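Local coordinates for sulfur carrier protein CysO (Mycobacterium tuberculosis, PDB 3DWM) that probably acts, in its thiocarboxylated form, as the sulfur donor for CysM-dependent cysteine biosynthesis, at residues G53-F58 and E66-S71. Numbering follows the deposited sequence.
Sequences GKLHRF and EDVRFS
Arg-69 crosses to Leu-55 and His-56 on a long side chain: CG stands opposite the carbonyl carbon (chi1 -83°), the chain runs extended from CG to NE, and it then turns at NE, which sets the guanidinium across the line of the chain. In Leu-55, CG likewise lies anti to the carbonyl carbon, beside the backbone N (chi1 -81°), and this sends CD1 toward Val-68 and Arg-69. The polar part of the meeting is a hydrogen bond from Arg-69 NH2 to the backbone O of His-56, 2.8 Å long. It is noticeably bent at the hydrogen (137°), and its two ends differ: the oxygen lies almost in the guanidinium plane, whereas the nitrogen stands above the carbonyl plane and uses no lone-pair direction. Beside this bond two methyls meet. Leu-55 CD1 lies 3.9 Å from Val-68 CG2, the two side chains crossing at about a right angle, and the same leucine methyl comes obliquely to the guanidinium, 3.8 Å from Arg-69 NH1.

Each partner is also shaped from within. Asp-67 OD1 accepts from Arg-69 N at 3.1 Å, forming an Asx turn at the root of the long arginine, while His-56 ND1 accepts from Phe-58 N at 3.1 Å, closing a short turn just after the accepting carbonyl.

The example illustrates how an arginine can join a turn to a neighbouring run of chain through two backbone oxygens, His-56 O in the loop and, by way of NH1, Val-59 O at the start of strand 59-63. In this ThiS-family, ubiquitin-like fold, Leu-55 also rests on Ile-61 and Leu-74, and Val-68 on Val-63. It is a surface contact, though Val-68 is buried, between the loop leading from helix 28-38 into strand 59-63 and the turn leaving the short outermost strand 66-67.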
loop_
_atom_site.group_PDB
_atom_site.type_symbol
_atom_site.label_atom_id
_atom_site.label_comp_id
_atom_site.label_asym_id
_atom_site.label_seq_id
_atom_site.Cartn_x
_atom_site.Cartn_y
_atom_site.Cartn_z
ATOM N N GLY A 53 -9.688 0.010 8.872
ATOM C CA GLY A 53 -10.041 0.232 7.469
ATOM C C GLY A 53 -9.510 1.554 7.002
ATOM O O GLY A 53 -9.449 1.809 5.792
ATOM N N LYS A 54 -9.105 2.383 7.974
ATOM C CA LYS A 54 -8.618 3.737 7.720
ATOM C C LYS A 54 -7.106 3.669 7.799
ATOM O O LYS A 54 -6.554 2.983 8.657
ATOM C CB LYS A 54 -9.225 4.776 8.721
ATOM N N LEU A 55 -6.468 4.321 6.827
ATOM C CA LEU A 55 -5.023 4.410 6.710
ATOM C C LEU A 55 -4.410 5.242 7.815
ATOM O O LEU A 55 -5.052 6.094 8.418
ATOM C CB LEU A 55 -4.643 5.073 5.400
ATOM C CG LEU A 55 -4.601 4.361 4.062
ATOM C CD1 LEU A 55 -4.102 5.431 3.079
ATOM C CD2 LEU A 55 -3.706 3.081 4.111
ATOM N N HIS A 56 -3.135 5.007 8.027
ATOM C CA HIS A 56 -2.418 5.594 9.094
ATOM C C HIS A 56 -2.194 7.091 8.813
ATOM O O HIS A 56 -1.934 7.459 7.653
ATOM C CB HIS A 56 -1.098 4.849 9.180
ATOM C CG HIS A 56 -0.320 5.187 10.393
ATOM N ND1 HIS A 56 0.428 6.341 10.481
ATOM C CD2 HIS A 56 -0.231 4.575 11.594
ATOM C CE1 HIS A 56 0.981 6.408 11.680
ATOM N NE2 HIS A 56 0.586 5.355 12.378
ATOM N N ARG A 57 -2.292 7.935 9.849
ATOM C CA ARG A 57 -2.178 9.371 9.641
ATOM C C ARG A 57 -0.887 9.818 8.929
ATOM O O ARG A 57 -0.921 10.771 8.135
ATOM C CB ARG A 57 -2.354 10.152 10.938
ATOM C CG ARG A 57 -3.759 10.673 11.127
ATOM C CD ARG A 57 -3.953 11.160 12.554
ATOM N NE ARG A 57 -3.138 12.343 12.862
ATOM C CZ ARG A 57 -3.058 12.930 14.055
ATOM N NH1 ARG A 57 -3.725 12.457 15.082
ATOM N NH2 ARG A 57 -2.286 13.991 14.241
ATOM N N PHE A 58 0.234 9.145 9.200
ATOM C CA PHE A 58 1.544 9.564 8.664
ATOM C C PHE A 58 2.057 8.682 7.538
ATOM O O PHE A 58 3.260 8.662 7.231
ATOM C CB PHE A 58 2.585 9.660 9.772
ATOM C CG PHE A 58 2.101 10.421 10.949
ATOM C CD1 PHE A 58 1.730 11.769 10.813
ATOM C CD2 PHE A 58 1.977 9.796 12.202
ATOM C CE1 PHE A 58 1.262 12.485 11.892
ATOM C CE2 PHE A 58 1.509 10.509 13.319
ATOM C CZ PHE A 58 1.136 11.849 13.156
ATOM N N GLU A 66 -2.418 9.505 -8.221
ATOM C CA GLU A 66 -3.632 9.961 -7.552
ATOM C C GLU A 66 -3.565 9.558 -6.054
ATOM O O GLU A 66 -3.266 8.410 -5.694
ATOM C CB GLU A 66 -4.925 9.425 -8.290
ATOM N N ASP A 67 -3.785 10.541 -5.190
ATOM C CA ASP A 67 -3.793 10.340 -3.769
ATOM C C ASP A 67 -5.063 9.582 -3.386
ATOM O O ASP A 67 -6.180 10.068 -3.586
ATOM C CB ASP A 67 -3.714 11.698 -3.091
ATOM C CG ASP A 67 -3.529 11.606 -1.579
ATOM O OD1 ASP A 67 -3.902 10.593 -0.926
ATOM O OD2 ASP A 67 -3.025 12.585 -1.014
ATOM N N VAL A 68 -4.898 8.388 -2.824
ATOM C CA VAL A 68 -6.048 7.548 -2.473
ATOM C C VAL A 68 -7.060 8.214 -1.506
ATOM O O VAL A 68 -8.286 7.933 -1.565
ATOM C CB VAL A 68 -5.626 6.134 -1.965
ATOM C CG1 VAL A 68 -4.627 5.526 -2.921
ATOM C CG2 VAL A 68 -5.072 6.177 -0.582
ATOM N N ARG A 69 -6.550 9.085 -0.623
ATOM C CA ARG A 69 -7.425 9.886 0.230
ATOM C C ARG A 69 -8.467 10.662 -0.600
ATOM O O ARG A 69 -9.428 11.182 -0.033
ATOM C CB ARG A 69 -6.624 10.811 1.155
ATOM C CG ARG A 69 -6.156 10.102 2.395
ATOM C CD ARG A 69 -5.077 10.886 3.112
ATOM N NE ARG A 69 -4.749 10.307 4.423
ATOM C CZ ARG A 69 -3.772 9.422 4.646
ATOM N NH1 ARG A 69 -3.012 8.992 3.640
ATOM N NH2 ARG A 69 -3.559 8.959 5.875
ATOM N N PHE A 70 -8.298 10.729 -1.929
ATOM C CA PHE A 70 -9.294 11.414 -2.755
ATOM C C PHE A 70 -10.081 10.517 -3.636
ATOM O O PHE A 70 -10.998 10.965 -4.300
ATOM C CB PHE A 70 -8.683 12.571 -3.530
ATOM C CG PHE A 70 -8.106 13.573 -2.637
ATOM C CD1 PHE A 70 -6.792 13.969 -2.777
ATOM C CD2 PHE A 70 -8.861 14.054 -1.566
ATOM C CE1 PHE A 70 -6.212 14.878 -1.869
ATOM C CE2 PHE A 70 -8.313 14.964 -0.631
ATOM C CZ PHE A 70 -6.979 15.380 -0.783
ATOM N N SER A 71 -9.756 9.236 -3.603
ATOM C CA SER A 71 -10.434 8.256 -4.441
ATOM C C SER A 71 -11.096 7.117 -3.641
ATOM O O SER A 71 -11.435 6.105 -4.203
ATOM C CB SER A 71 -9.436 7.699 -5.472
ATOM O OG SER A 71 -8.304 7.101 -4.846
#